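Local coordinates for protein endo-b-1,4-glucanase (Nasutitermes takasagoensis, PDB 1KS8) that probably hydrolyses internal beta-1,4-glucosidic bonds in cellulose and related beta-glucans, as a termite endoglucanase of glycosyl hydrolase family 9, at residues Arg192-Asp197 and Tyr206-Tyr211; Tyr114-Gln119 and Thr200-Phe205; Gln7-Ser12 and Ala81-Ala86. One frame throughout, in Å; residues are numbered along the deposited sequence.

Contact 1: residues Arg192-Asp197 and Tyr206-Tyr211; sequences RGKYSD and YASADY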
ATOM      1  N   ARG A 192     -20.918  -9.955  -7.472  1.00 15.18           N
ATOM      2  CA  ARG A 192     -19.633 -10.314  -8.067  1.00 15.30           C
ATOM      3  C   ARG A 192     -19.269  -9.578  -9.357  1.00 14.76           C
ATOM      4  O   ARG A 192     -20.092  -9.434 -10.262  1.00 15.64           O
ATOM      5  CB  ARG A 192     -19.602 -11.824  -8.340  1.00 15.91           C
ATOM      6  CG  ARG A 192     -19.878 -12.718  -7.134  1.00 18.67           C
ATOM      7  CD  ARG A 192     -18.741 -12.680  -6.124  1.00 18.54           C
ATOM      8  NE  ARG A 192     -18.954 -13.598  -5.005  1.00 19.49           N
ATOM      9  CZ  ARG A 192     -18.801 -14.919  -5.067  1.00 19.71           C
ATOM     10  NH1 ARG A 192     -18.431 -15.499  -6.201  1.00 21.03           N
ATOM     11  NH2 ARG A 192     -19.015 -15.661  -3.989  1.00 19.93           N
ATOM     12  N   GLY A 193     -18.017  -9.133  -9.437  1.00 14.02           N
ATOM     13  CA  GLY A 193     -17.547  -8.438 -10.622  1.00 13.60           C
ATOM     14  C   GLY A 193     -16.215  -7.739 -10.416  1.00 12.47           C
ATOM     15  O   GLY A 193     -15.808  -7.490  -9.282  1.00 12.53           O
ATOM     16  N   LYS A 194     -15.529  -7.438 -11.515  1.00 12.68           N
ATOM     17  CA  LYS A 194     -14.245  -6.740 -11.464  1.00 13.29           C
ATOM     18  C   LYS A 194     -14.547  -5.247 -11.382  1.00 11.37           C
ATOM     19  O   LYS A 194     -15.290  -4.724 -12.212  1.00 11.11           O
ATOM     20  CB  LYS A 194     -13.437  -7.006 -12.736  1.00 15.46           C
ATOM     21  CG  LYS A 194     -13.118  -8.464 -13.008  1.00 18.98           C
ATOM     22  CD  LYS A 194     -12.433  -8.610 -14.363  1.00 23.31           C
ATOM     23  CE  LYS A 194     -12.146 -10.063 -14.696  1.00 25.76           C
ATOM     24  NZ  LYS A 194     -11.530 -10.205 -16.045  1.00 28.73           N
ATOM     25  N   TYR A 195     -13.961  -4.549 -10.414  1.00 10.67           N
ATOM     26  CA  TYR A 195     -14.242  -3.125 -10.283  1.00  9.45           C
ATOM     27  C   TYR A 195     -13.826  -2.293 -11.495  1.00  9.90           C
ATOM     28  O   TYR A 195     -14.463  -1.284 -11.788  1.00  9.51           O
ATOM     29  CB  TYR A 195     -13.592  -2.547  -9.015  1.00  9.09           C
ATOM     30  CG  TYR A 195     -12.231  -1.915  -9.230  1.00  8.21           C
ATOM     31  CD1 TYR A 195     -11.093  -2.700  -9.399  1.00  8.57           C
ATOM     32  CD2 TYR A 195     -12.089  -0.528  -9.286  1.00  8.39           C
ATOM     33  CE1 TYR A 195      -9.845  -2.121  -9.619  1.00  8.59           C
ATOM     34  CE2 TYR A 195     -10.847   0.062  -9.505  1.00  8.29           C
ATOM     35  CZ  TYR A 195      -9.730  -0.739  -9.671  1.00  7.94           C
ATOM     36  OH  TYR A 195      -8.503  -0.157  -9.888  1.00  8.75           O
ATOM     37  N   SER A 196     -12.772  -2.699 -12.199  1.00  9.73           N
ATOM     38  CA  SER A 196     -12.333  -1.924 -13.356  1.00 10.36           C
ATOM     39  C   SER A 196     -13.225  -2.100 -14.583  1.00 11.01           C
ATOM     40  O   SER A 196     -13.008  -1.452 -15.608  1.00 11.76           O
ATOM     41  CB  SER A 196     -10.864  -2.217 -13.698  1.00 11.95           C
ATOM     42  OG  SER A 196     -10.626  -3.586 -13.952  1.00 13.27           O
ATOM     43  N   ASP A 197     -14.221  -2.978 -14.479  1.00 11.72           N
ATOM     44  CA  ASP A 197     -15.178  -3.163 -15.565  1.00 12.01           C
ATOM     45  C   ASP A 197     -16.311  -2.170 -15.289  1.00 12.25           C
ATOM     46  O   ASP A 197     -17.114  -1.858 -16.168  1.00 13.49           O
ATOM     47  CB  ASP A 197     -15.743  -4.589 -15.588  1.00 13.47           C
ATOM     48  CG  ASP A 197     -14.802  -5.587 -16.242  1.00 17.31           C
ATOM     49  OD1 ASP A 197     -13.874  -5.163 -16.960  1.00 16.52           O
ATOM     50  OD2 ASP A 197     -15.004  -6.804 -16.047  1.00 21.67           O
ATOM     51  N   TYR A 206      -4.973   0.633 -12.835  1.00  9.82           N
ATOM     52  CA  TYR A 206      -4.986  -0.401 -11.804  1.00 10.21           C
ATOM     53  C   TYR A 206      -6.065  -1.419 -12.149  1.00 10.03           C
ATOM     54  O   TYR A 206      -7.039  -1.598 -11.423  1.00  9.99           O
ATOM     55  CB  TYR A 206      -5.248   0.226 -10.430  1.00  9.04           C
ATOM     56  CG  TYR A 206      -4.035   0.944  -9.884  1.00  7.94           C
ATOM     57  CD1 TYR A 206      -2.978   0.229  -9.321  1.00  7.75           C
ATOM     58  CD2 TYR A 206      -3.919   2.329  -9.975  1.00  6.77           C
ATOM     59  CE1 TYR A 206      -1.832   0.876  -8.861  1.00  8.17           C
ATOM     60  CE2 TYR A 206      -2.779   2.985  -9.522  1.00  6.65           C
ATOM     61  CZ  TYR A 206      -1.740   2.254  -8.964  1.00  7.62           C
ATOM     62  OH  TYR A 206      -0.617   2.904  -8.502  1.00  8.99           O
ATOM     63  N   ALA A 207      -5.873  -2.091 -13.277  1.00 10.91           N
ATOM     64  CA  ALA A 207      -6.829  -3.076 -13.759  1.00 11.37           C
ATOM     65  C   ALA A 207      -7.028  -4.275 -12.846  1.00 11.74           C
ATOM     66  O   ALA A 207      -6.092  -4.757 -12.207  1.00 12.09           O
ATOM     67  CB  ALA A 207      -6.414  -3.555 -15.148  1.00 12.72           C
ATOM     68  N   SER A 208      -8.268  -4.750 -12.798  1.00 12.83           N
ATOM     69  CA  SER A 208      -8.621  -5.921 -12.007  1.00 14.58           C
ATOM     70  C   SER A 208      -7.948  -7.139 -12.630  1.00 15.08           C
ATOM     71  O   SER A 208      -7.818  -7.225 -13.850  1.00 16.98           O
ATOM     72  CB  SER A 208     -10.135  -6.157 -12.031  1.00 14.33           C
ATOM     73  OG  SER A 208     -10.856  -5.114 -11.402  1.00 15.65           O
ATOM     74  N   ALA A 209      -7.515  -8.068 -11.788  1.00 16.50           N
ATOM     75  CA  ALA A 209      -6.898  -9.303 -12.254  1.00 17.71           C
ATOM     76  C   ALA A 209      -7.982 -10.362 -12.064  1.00 17.95           C
ATOM     77  O   ALA A 209      -8.837 -10.552 -12.929  1.00 20.60           O
ATOM     78  CB  ALA A 209      -5.673  -9.633 -11.412  1.00 18.30           C
ATOM     79  N   ASP A 210      -7.946 -11.039 -10.924  1.00 18.35           N
ATOM     80  CA  ASP A 210      -8.943 -12.050 -10.594  1.00 17.67           C
ATOM     81  C   ASP A 210      -9.413 -11.698  -9.188  1.00 17.91           C
ATOM     82  O   ASP A 210      -8.741 -12.000  -8.203  1.00 19.49           O
ATOM     83  CB  ASP A 210      -8.324 -13.449 -10.629  1.00 18.61           C
ATOM     84  CG  ASP A 210      -9.360 -14.548 -10.488  1.00 18.84           C
ATOM     85  OD1 ASP A 210      -9.095 -15.677 -10.957  1.00 21.18           O
ATOM     86  OD2 ASP A 210     -10.432 -14.292  -9.899  1.00 17.29           O
ATOM     87  N   TYR A 211     -10.570 -11.048  -9.111  1.00 16.32           N
ATOM     88  CA  TYR A 211     -11.130 -10.593  -7.842  1.00 15.69           C
ATOM     89  C   TYR A 211     -11.375 -11.650  -6.775  1.00 14.55           C
ATOM     90  O   TYR A 211     -11.553 -11.319  -5.604  1.00 13.99           O
ATOM     91  CB  TYR A 211     -12.437  -9.830  -8.097  1.00 15.51           C
ATOM     92  CG  TYR A 211     -13.596 -10.688  -8.570  1.00 16.24           C
ATOM     93  CD1 TYR A 211     -14.240 -11.573  -7.703  1.00 15.93           C
ATOM     94  CD2 TYR A 211     -14.051 -10.611  -9.885  1.00 17.42           C
ATOM     95  CE1 TYR A 211     -15.307 -12.359  -8.133  1.00 18.00           C
ATOM     96  CE2 TYR A 211     -15.118 -11.391 -10.326  1.00 18.40           C
ATOM     97  CZ  TYR A 211     -15.740 -12.261  -9.445  1.00 18.50           C
ATOM     98  OH  TYR A 211     -16.797 -13.030  -9.876  1.00 21.81           O
TER
HETATM   99  O   HOH W   1     -18.041 -15.249  -8.928  1.00 35.07           O
HETATM  100  O   HOH W   2      -8.949  -9.690 -15.457  1.00 39.37           O

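Contact 2: residues Tyr114-Gln119 and Thr200-Phe205; sequences YGQVGQ and TDARNF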
ATOM      1  N   TYR A 114     -17.409   4.625  -3.530  1.00  7.27           N
ATOM      2  CA  TYR A 114     -16.637   5.404  -4.484  1.00  7.66           C
ATOM      3  C   TYR A 114     -15.210   4.881  -4.520  1.00  7.86           C
ATOM      4  O   TYR A 114     -14.524   4.831  -3.497  1.00  8.56           O
ATOM      5  CB  TYR A 114     -16.675   6.893  -4.135  1.00  8.37           C
ATOM      6  CG  TYR A 114     -17.946   7.547  -4.619  1.00  7.77           C
ATOM      7  CD1 TYR A 114     -19.135   7.435  -3.892  1.00  8.62           C
ATOM      8  CD2 TYR A 114     -17.981   8.209  -5.845  1.00  7.91           C
ATOM      9  CE1 TYR A 114     -20.330   7.968  -4.387  1.00  8.71           C
ATOM     10  CE2 TYR A 114     -19.164   8.741  -6.344  1.00  8.26           C
ATOM     11  CZ  TYR A 114     -20.333   8.615  -5.613  1.00  8.27           C
ATOM     12  OH  TYR A 114     -21.503   9.128  -6.122  1.00  9.89           O
ATOM     13  N   GLY A 115     -14.782   4.475  -5.711  1.00  7.36           N
ATOM     14  CA  GLY A 115     -13.451   3.918  -5.872  1.00  8.04           C
ATOM     15  C   GLY A 115     -12.427   4.816  -6.529  1.00  6.60           C
ATOM     16  O   GLY A 115     -11.277   4.410  -6.713  1.00  6.70           O
ATOM     17  N   GLN A 116     -12.817   6.032  -6.890  1.00  7.74           N
ATOM     18  CA  GLN A 116     -11.868   6.932  -7.520  1.00  7.19           C
ATOM     19  C   GLN A 116     -12.324   8.377  -7.513  1.00  6.94           C
ATOM     20  O   GLN A 116     -13.512   8.660  -7.653  1.00  7.54           O
ATOM     21  CB  GLN A 116     -11.625   6.503  -8.974  1.00  7.75           C
ATOM     22  CG  GLN A 116     -10.367   7.092  -9.610  1.00  8.07           C
ATOM     23  CD  GLN A 116     -10.111   6.537 -11.003  1.00  6.95           C
ATOM     24  OE1 GLN A 116     -10.140   5.324 -11.212  1.00  7.57           O
ATOM     25  NE2 GLN A 116      -9.848   7.423 -11.960  1.00  7.03           N
ATOM     26  N   VAL A 117     -11.374   9.283  -7.315  1.00  7.21           N
ATOM     27  CA  VAL A 117     -11.640  10.715  -7.396  1.00  7.59           C
ATOM     28  C   VAL A 117     -10.499  11.238  -8.257  1.00  7.47           C
ATOM     29  O   VAL A 117      -9.317  11.048  -7.933  1.00  7.61           O
ATOM     30  CB  VAL A 117     -11.625  11.433  -6.037  1.00  7.57           C
ATOM     31  CG1 VAL A 117     -11.882  12.926  -6.255  1.00 11.39           C
ATOM     32  CG2 VAL A 117     -12.699  10.852  -5.129  1.00 10.00           C
ATOM     33  N   GLY A 118     -10.866  11.872  -9.366  1.00  7.53           N
ATOM     34  CA  GLY A 118      -9.895  12.384 -10.310  1.00  7.37           C
ATOM     35  C   GLY A 118      -9.864  11.436 -11.496  1.00  7.48           C
ATOM     36  O   GLY A 118      -9.982  10.221 -11.324  1.00  8.92           O
ATOM     37  N   GLN A 119      -9.743  11.983 -12.701  1.00  7.76           N
ATOM     38  CA  GLN A 119      -9.675  11.155 -13.899  1.00  8.72           C
ATOM     39  C   GLN A 119      -8.208  11.041 -14.280  1.00  7.62           C
ATOM     40  O   GLN A 119      -7.471  12.021 -14.200  1.00  9.28           O
ATOM     41  CB  GLN A 119     -10.441  11.789 -15.061  1.00  9.42           C
ATOM     42  CG  GLN A 119     -10.409  10.910 -16.304  1.00 10.52           C
ATOM     43  CD  GLN A 119     -10.520  11.689 -17.598  1.00 10.84           C
ATOM     44  OE1 GLN A 119      -9.807  12.671 -17.810  1.00 11.68           O
ATOM     45  NE2 GLN A 119     -11.402  11.240 -18.486  1.00 12.39           N
ATOM     46  N   THR A 200     -14.392   2.109 -15.354  1.00  9.54           N
ATOM     47  CA  THR A 200     -13.549   1.863 -16.514  1.00  9.74           C
ATOM     48  C   THR A 200     -12.296   2.716 -16.641  1.00  9.52           C
ATOM     49  O   THR A 200     -11.340   2.304 -17.293  1.00 10.62           O
ATOM     50  CB  THR A 200     -14.359   1.966 -17.826  1.00 10.75           C
ATOM     51  OG1 THR A 200     -14.935   3.271 -17.940  1.00 12.75           O
ATOM     52  CG2 THR A 200     -15.468   0.915 -17.847  1.00 12.72           C
ATOM     53  N   ASP A 201     -12.276   3.893 -16.029  1.00  8.94           N
ATOM     54  CA  ASP A 201     -11.083   4.723 -16.130  1.00  9.37           C
ATOM     55  C   ASP A 201      -9.896   3.995 -15.505  1.00  9.69           C
ATOM     56  O   ASP A 201      -8.761   4.140 -15.954  1.00  9.62           O
ATOM     57  CB  ASP A 201     -11.286   6.063 -15.423  1.00  7.88           C
ATOM     58  CG  ASP A 201     -10.184   7.056 -15.744  1.00  8.83           C
ATOM     59  OD1 ASP A 201      -9.475   7.503 -14.818  1.00  8.62           O
ATOM     60  OD2 ASP A 201     -10.030   7.386 -16.939  1.00  9.71           O
ATOM     61  N   ALA A 202     -10.172   3.197 -14.479  1.00  9.39           N
ATOM     62  CA  ALA A 202      -9.126   2.467 -13.769  1.00  8.69           C
ATOM     63  C   ALA A 202      -8.529   1.292 -14.531  1.00  9.24           C
ATOM     64  O   ALA A 202      -7.459   0.797 -14.175  1.00  9.57           O
ATOM     65  CB  ALA A 202      -9.666   1.984 -12.421  1.00  8.43           C
ATOM     66  N   ARG A 203      -9.209   0.854 -15.583  1.00 10.27           N
ATOM     67  CA  ARG A 203      -8.747  -0.289 -16.361  1.00 11.48           C
ATOM     68  C   ARG A 203      -7.337  -0.137 -16.927  1.00 10.34           C
ATOM     69  O   ARG A 203      -6.631  -1.127 -17.124  1.00 11.85           O
ATOM     70  CB  ARG A 203      -9.743  -0.571 -17.488  1.00 14.20           C
ATOM     71  CG  ARG A 203      -9.492  -1.861 -18.248  1.00 19.57           C
ATOM     72  CD  ARG A 203     -10.814  -2.451 -18.715  1.00 23.78           C
ATOM     73  NE  ARG A 203     -11.607  -1.482 -19.464  1.00 27.40           N
ATOM     74  CZ  ARG A 203     -12.900  -1.622 -19.734  1.00 27.59           C
ATOM     75  NH1 ARG A 203     -13.557  -2.696 -19.313  1.00 28.08           N
ATOM     76  NH2 ARG A 203     -13.540  -0.687 -20.423  1.00 28.04           N
ATOM     77  N   ASN A 204      -6.914   1.097 -17.170  1.00  9.55           N
ATOM     78  CA  ASN A 204      -5.587   1.324 -17.727  1.00 10.40           C
ATOM     79  C   ASN A 204      -4.560   1.828 -16.725  1.00 10.95           C
ATOM     80  O   ASN A 204      -3.466   2.246 -17.108  1.00 11.94           O
ATOM     81  CB  ASN A 204      -5.690   2.289 -18.905  1.00 11.55           C
ATOM     82  CG  ASN A 204      -6.565   1.744 -20.009  1.00 11.22           C
ATOM     83  OD1 ASN A 204      -6.254   0.711 -20.603  1.00 13.36           O
ATOM     84  ND2 ASN A 204      -7.675   2.422 -20.280  1.00 10.77           N
ATOM     85  N   PHE A 205      -4.906   1.773 -15.443  1.00  9.55           N
ATOM     86  CA  PHE A 205      -4.005   2.228 -14.389  1.00  9.88           C
ATOM     87  C   PHE A 205      -3.848   1.173 -13.296  1.00 10.35           C
ATOM     88  O   PHE A 205      -2.731   0.859 -12.883  1.00 11.40           O
ATOM     89  CB  PHE A 205      -4.530   3.543 -13.802  1.00  9.72           C
ATOM     90  CG  PHE A 205      -4.624   4.651 -14.812  1.00  9.21           C
ATOM     91  CD1 PHE A 205      -3.472   5.263 -15.306  1.00 10.11           C
ATOM     92  CD2 PHE A 205      -5.862   5.053 -15.307  1.00  9.28           C
ATOM     93  CE1 PHE A 205      -3.555   6.257 -16.280  1.00  9.95           C
ATOM     94  CE2 PHE A 205      -5.955   6.046 -16.281  1.00  9.21           C
ATOM     95  CZ  PHE A 205      -4.799   6.648 -16.769  1.00  9.62           C
TER
HETATM   96  O   HOH W   3     -12.158   8.212 -18.374  1.00 28.13           O

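Contact 3: residues Gln7-Ser12 and Ala81-Ala86; sequences QVLRDS and AGYSSA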
ATOM      1  N   GLN A   7      14.695   4.846  12.089  1.00  9.92           N
ATOM      2  CA  GLN A   7      14.579   6.103  11.368  1.00  8.85           C
ATOM      3  C   GLN A   7      14.025   5.910   9.960  1.00  9.16           C
ATOM      4  O   GLN A   7      13.321   6.781   9.455  1.00  8.84           O
ATOM      5  CB  GLN A   7      15.926   6.832  11.311  1.00 11.24           C
ATOM      6  CG  GLN A   7      15.826   8.231  10.700  1.00 10.67           C
ATOM      7  CD  GLN A   7      14.802   9.110  11.405  1.00 10.91           C
ATOM      8  OE1 GLN A   7      13.925   9.700  10.766  1.00 12.70           O
ATOM      9  NE2 GLN A   7      14.912   9.208  12.724  1.00  9.70           N
ATOM     10  N   VAL A   8      14.332   4.788   9.312  1.00  8.81           N
ATOM     11  CA  VAL A   8      13.786   4.584   7.975  1.00  7.63           C
ATOM     12  C   VAL A   8      12.269   4.431   8.112  1.00  8.74           C
ATOM     13  O   VAL A   8      11.515   4.907   7.264  1.00  7.73           O
ATOM     14  CB  VAL A   8      14.394   3.347   7.276  1.00  8.36           C
ATOM     15  CG1 VAL A   8      13.839   3.227   5.860  1.00 10.66           C
ATOM     16  CG2 VAL A   8      15.909   3.479   7.217  1.00 10.02           C
ATOM     17  N   LEU A   9      11.826   3.784   9.191  1.00  8.10           N
ATOM     18  CA  LEU A   9      10.393   3.614   9.445  1.00  7.14           C
ATOM     19  C   LEU A   9       9.751   4.995   9.589  1.00  8.34           C
ATOM     20  O   LEU A   9       8.702   5.267   9.005  1.00  8.19           O
ATOM     21  CB  LEU A   9      10.161   2.793  10.723  1.00  8.73           C
ATOM     22  CG  LEU A   9       8.711   2.616  11.199  1.00  8.04           C
ATOM     23  CD1 LEU A   9       7.847   2.056  10.080  1.00 11.07           C
ATOM     24  CD2 LEU A   9       8.685   1.680  12.399  1.00 10.11           C
ATOM     25  N   ARG A  10      10.384   5.868  10.366  1.00  7.67           N
ATOM     26  CA  ARG A  10       9.869   7.220  10.545  1.00  7.81           C
ATOM     27  C   ARG A  10       9.863   7.944   9.200  1.00  7.82           C
ATOM     28  O   ARG A  10       8.944   8.706   8.901  1.00  7.57           O
ATOM     29  CB  ARG A  10      10.732   7.999  11.539  1.00  9.13           C
ATOM     30  CG  ARG A  10      10.716   7.435  12.948  1.00 11.29           C
ATOM     31  CD  ARG A  10      11.644   8.218  13.872  1.00 15.50           C
ATOM     32  NE  ARG A  10      11.884   7.494  15.115  1.00 20.53           N
ATOM     33  CZ  ARG A  10      13.083   7.100  15.535  1.00 17.48           C
ATOM     34  NH1 ARG A  10      14.167   7.360  14.813  1.00 17.29           N
ATOM     35  NH2 ARG A  10      13.196   6.437  16.677  1.00 21.63           N
ATOM     36  N   ASP A  11      10.891   7.706   8.389  1.00  8.08           N
ATOM     37  CA  ASP A  11      10.976   8.339   7.075  1.00  7.83           C
ATOM     38  C   ASP A  11       9.822   7.877   6.191  1.00  7.20           C
ATOM     39  O   ASP A  11       9.220   8.676   5.477  1.00  7.33           O
ATOM     40  CB  ASP A  11      12.299   7.996   6.385  1.00  7.64           C
ATOM     41  CG  ASP A  11      13.490   8.734   6.974  1.00  9.22           C
ATOM     42  OD1 ASP A  11      14.621   8.455   6.521  1.00 10.58           O
ATOM     43  OD2 ASP A  11      13.310   9.584   7.870  1.00  9.91           O
ATOM     44  N   SER A  12       9.517   6.583   6.234  1.00  7.42           N
ATOM     45  CA  SER A  12       8.423   6.052   5.428  1.00  7.57           C
ATOM     46  C   SER A  12       7.110   6.729   5.826  1.00  7.52           C
ATOM     47  O   SER A  12       6.263   7.016   4.980  1.00  7.06           O
ATOM     48  CB  SER A  12       8.320   4.534   5.604  1.00  7.63           C
ATOM     49  OG  SER A  12       7.380   3.976   4.695  1.00  6.95           O
ATOM     50  N   ALA A  81       5.332  -3.618  18.270  1.00 13.54           N
ATOM     51  CA  ALA A  81       6.517  -3.327  19.067  1.00 13.76           C
ATOM     52  C   ALA A  81       7.551  -2.552  18.257  1.00 12.92           C
ATOM     53  O   ALA A  81       8.301  -1.746  18.806  1.00 13.69           O
ATOM     54  CB  ALA A  81       7.127  -4.622  19.592  1.00 13.44           C
ATOM     55  N   GLY A  82       7.591  -2.803  16.952  1.00 12.01           N
ATOM     56  CA  GLY A  82       8.535  -2.110  16.094  1.00 12.49           C
ATOM     57  C   GLY A  82       8.209  -0.634  16.039  1.00 11.60           C
ATOM     58  O   GLY A  82       9.096   0.214  16.120  1.00 12.16           O
ATOM     59  N   TYR A  83       6.925  -0.327  15.892  1.00 11.39           N
ATOM     60  CA  TYR A  83       6.474   1.056  15.851  1.00 10.83           C
ATOM     61  C   TYR A  83       6.738   1.721  17.199  1.00 11.43           C
ATOM     62  O   TYR A  83       7.223   2.849  17.256  1.00 11.69           O
ATOM     63  CB  TYR A  83       4.979   1.116  15.528  1.00 10.71           C
ATOM     64  CG  TYR A  83       4.660   1.022  14.051  1.00 10.47           C
ATOM     65  CD1 TYR A  83       4.604   2.167  13.260  1.00 11.20           C
ATOM     66  CD2 TYR A  83       4.411  -0.210  13.447  1.00 10.05           C
ATOM     67  CE1 TYR A  83       4.300   2.090  11.904  1.00  9.52           C
ATOM     68  CE2 TYR A  83       4.109  -0.296  12.089  1.00 10.17           C
ATOM     69  CZ  TYR A  83       4.052   0.857  11.326  1.00 10.44           C
ATOM     70  OH  TYR A  83       3.731   0.787   9.987  1.00  9.63           O
ATOM     71  N   SER A  84       6.423   1.021  18.284  1.00 12.07           N
ATOM     72  CA  SER A  84       6.635   1.575  19.617  1.00 13.47           C
ATOM     73  C   SER A  84       8.106   1.853  19.897  1.00 13.26           C
ATOM     74  O   SER A  84       8.450   2.897  20.450  1.00 13.26           O
ATOM     75  CB  SER A  84       6.074   0.631  20.681  1.00 14.57           C
ATOM     76  OG  SER A  84       4.658   0.649  20.664  1.00 18.08           O
ATOM     77  N   SER A  85       8.975   0.923  19.514  1.00 12.88           N
ATOM     78  CA  SER A  85      10.406   1.098  19.733  1.00 14.00           C
ATOM     79  C   SER A  85      10.942   2.295  18.960  1.00 14.02           C
ATOM     80  O   SER A  85      11.921   2.923  19.367  1.00 14.75           O
ATOM     81  CB  SER A  85      11.168  -0.163  19.317  1.00 14.68           C
ATOM     82  OG  SER A  85      10.890  -1.236  20.198  1.00 22.70           O
ATOM     83  N   ALA A  86      10.297   2.610  17.841  1.00 12.50           N
ATOM     84  CA  ALA A  86      10.715   3.734  17.014  1.00 12.84           C
ATOM     85  C   ALA A  86       9.996   5.015  17.425  1.00 12.25           C
ATOM     86  O   ALA A  86      10.198   6.066  16.816  1.00 13.58           O
ATOM     87  CB  ALA A  86      10.437   3.430  15.545  1.00 12.92           C
TER
HETATM   88  O   HOH W   4      12.560   5.684  19.449  1.00 38.20           O

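Contact 1: residues Arg192-Asp197 and Tyr206-Tyr211
The ring of Tyr211 lies over the backbone of Gly193, whose N sits above one face toward the rim, 3.8 Å from Tyr211 CE2. With CG set between the backbone N and the carbonyl carbon (chi1 70°), the ring is laid against Arg192 and Gly193, and its OH comes within 3.4 Å of Arg192 CB. A water in the planes of both the ring and the guanidinium joins Tyr211 OH to Arg192 NH1, while Arg192 NH2 bonds Asn189. At the ring's edge lies Lys194 CG; Lys194 CB packs tightly on Ser208 CB at 3.5 Å, and beyond CG the chain runs extended past Ser208. Lys194 NZ gives a hydrogen to a second water, which donates to the carbonyls of Ser208 and Ala209. In this (alpha/alpha)6 fold the contact closes a surface excursion between helices 171-190 and 212-226, and it includes Asp210, a calcium ligand of this protein although no calcium is bound here. Two serines clasp each other reciprocally: Ser208 N donates to Ser196 OG at 2.9 Å, and Ser196 N to Ser208 OG at 3.2 Å, both nearly straight. Asp150 also bonds Ser208 OG and accepts from Tyr195 N, which ties it to both segments. Beyond the serines, Tyr195 OH donates to Tyr206 O at 2.6 Å, tilted 22° from the carbonyl plane.

Contact 2: residues Tyr114-Gln119 and Thr200-Phe205
Gln116 reaches from strand 113-117 to Asp201 and Ala202, leaving the strand at a classic beta bulge in which Gly115 and Gln116 both face Tyr140 of the neighbouring strand. Its CB points toward the 200-205 turn, and with CG anti to the backbone N (chi1 -163°) the chain runs out extended, bringing CD to 4.0 Å from Asp201 OD1. The amide then divides its work: OE1 rests 3.6 Å from the methyl CB of Ala202, while NE2 uses both hydrogens. One goes to Asp201 OD1 at 2.9 Å, in the amide plane and on the carboxylate's anti lone pair; the other goes almost straight back to Gly118 O, also at 2.9 Å, which fixes the rotation of the amide. A leucine here would probably leave both Gly118 O and that side of Asp201 OD1 without their donor, and set the carboxylate freer to turn. Asp201 OD1 also accepts from Gly120 N at the start of helix 120-124, so one oxygen ties the turn to both strand and helix. Gln119, whose OE1 caps Ala122 N of that helix, lays CG 3.6 Å from Asp201 OD2. A water takes a hydrogen from Gln119 NE2 and donates to Asp201 OD2 at 2.7 Å.

Contact 3: residues Gln7-Ser12 and Ala81-Ala86
This is a buried helix-helix contact, apolar at its centre and polar at one margin, joining helix 5-18 to the C-terminal end of the short helix 80-85 in the (alpha/alpha)6 fold. Leu9 carries the apolar part. With CG anti to its N (chi1 175°), its two methyls fork against helix 80-85 and the residue that follows it: CD1 meets Tyr83 CE1 at 4.0 Å, while CD2 lies over one face of the Tyr83 ring, offset toward the rim, and reaches Ala86 CB at 4.0 Å. Leucine and tyrosine side chains cross at about a right angle, and the tyrosine OH bonds Gln422 NE2 of helix 415-430, which Leu9 also touches. The next residue, Arg10, stretches out from CG to NE and grips Ala86 O side-on with two nitrogens, NE at 2.8 Å and NH2 at 3.0 Å. NE lies in the carbonyl plane; NH2 comes from above that plane, 48° out and not on a lone pair, and makes the more bent of the two bonds. A water bridges Arg10 NH2, by a weak bond, to Ser85 O. Since Ala86 O lies just past the C-terminal end of helix 80-85, where the helix dipole would be negative, the guanidinium's positive charge is likely to be favourable there.

In the fold
Contacts 1 and 2 are neighbours, with centres about 12 Å apart, and they interlock along the chain: 200-205 lies within the loop that 192-197 and 206-211 close, and Tyr195 OH packs on Ala202 CB. Contact 3 lies on the opposite side of the chain's centre, about 34 Å from contact 1 between centres. Contact 1 is at the surface and combines paired serines, a tyrosine hydroxyl on a carbonyl, a ring over backbone and two bridging waters. Contact 2, buried although its centre is almost as far out, joins that same loop to the small sheet through a shared carboxylate. Contact 3, also buried, belongs to the helical framework, where methyls meet a ring and charge appears only at a helix end.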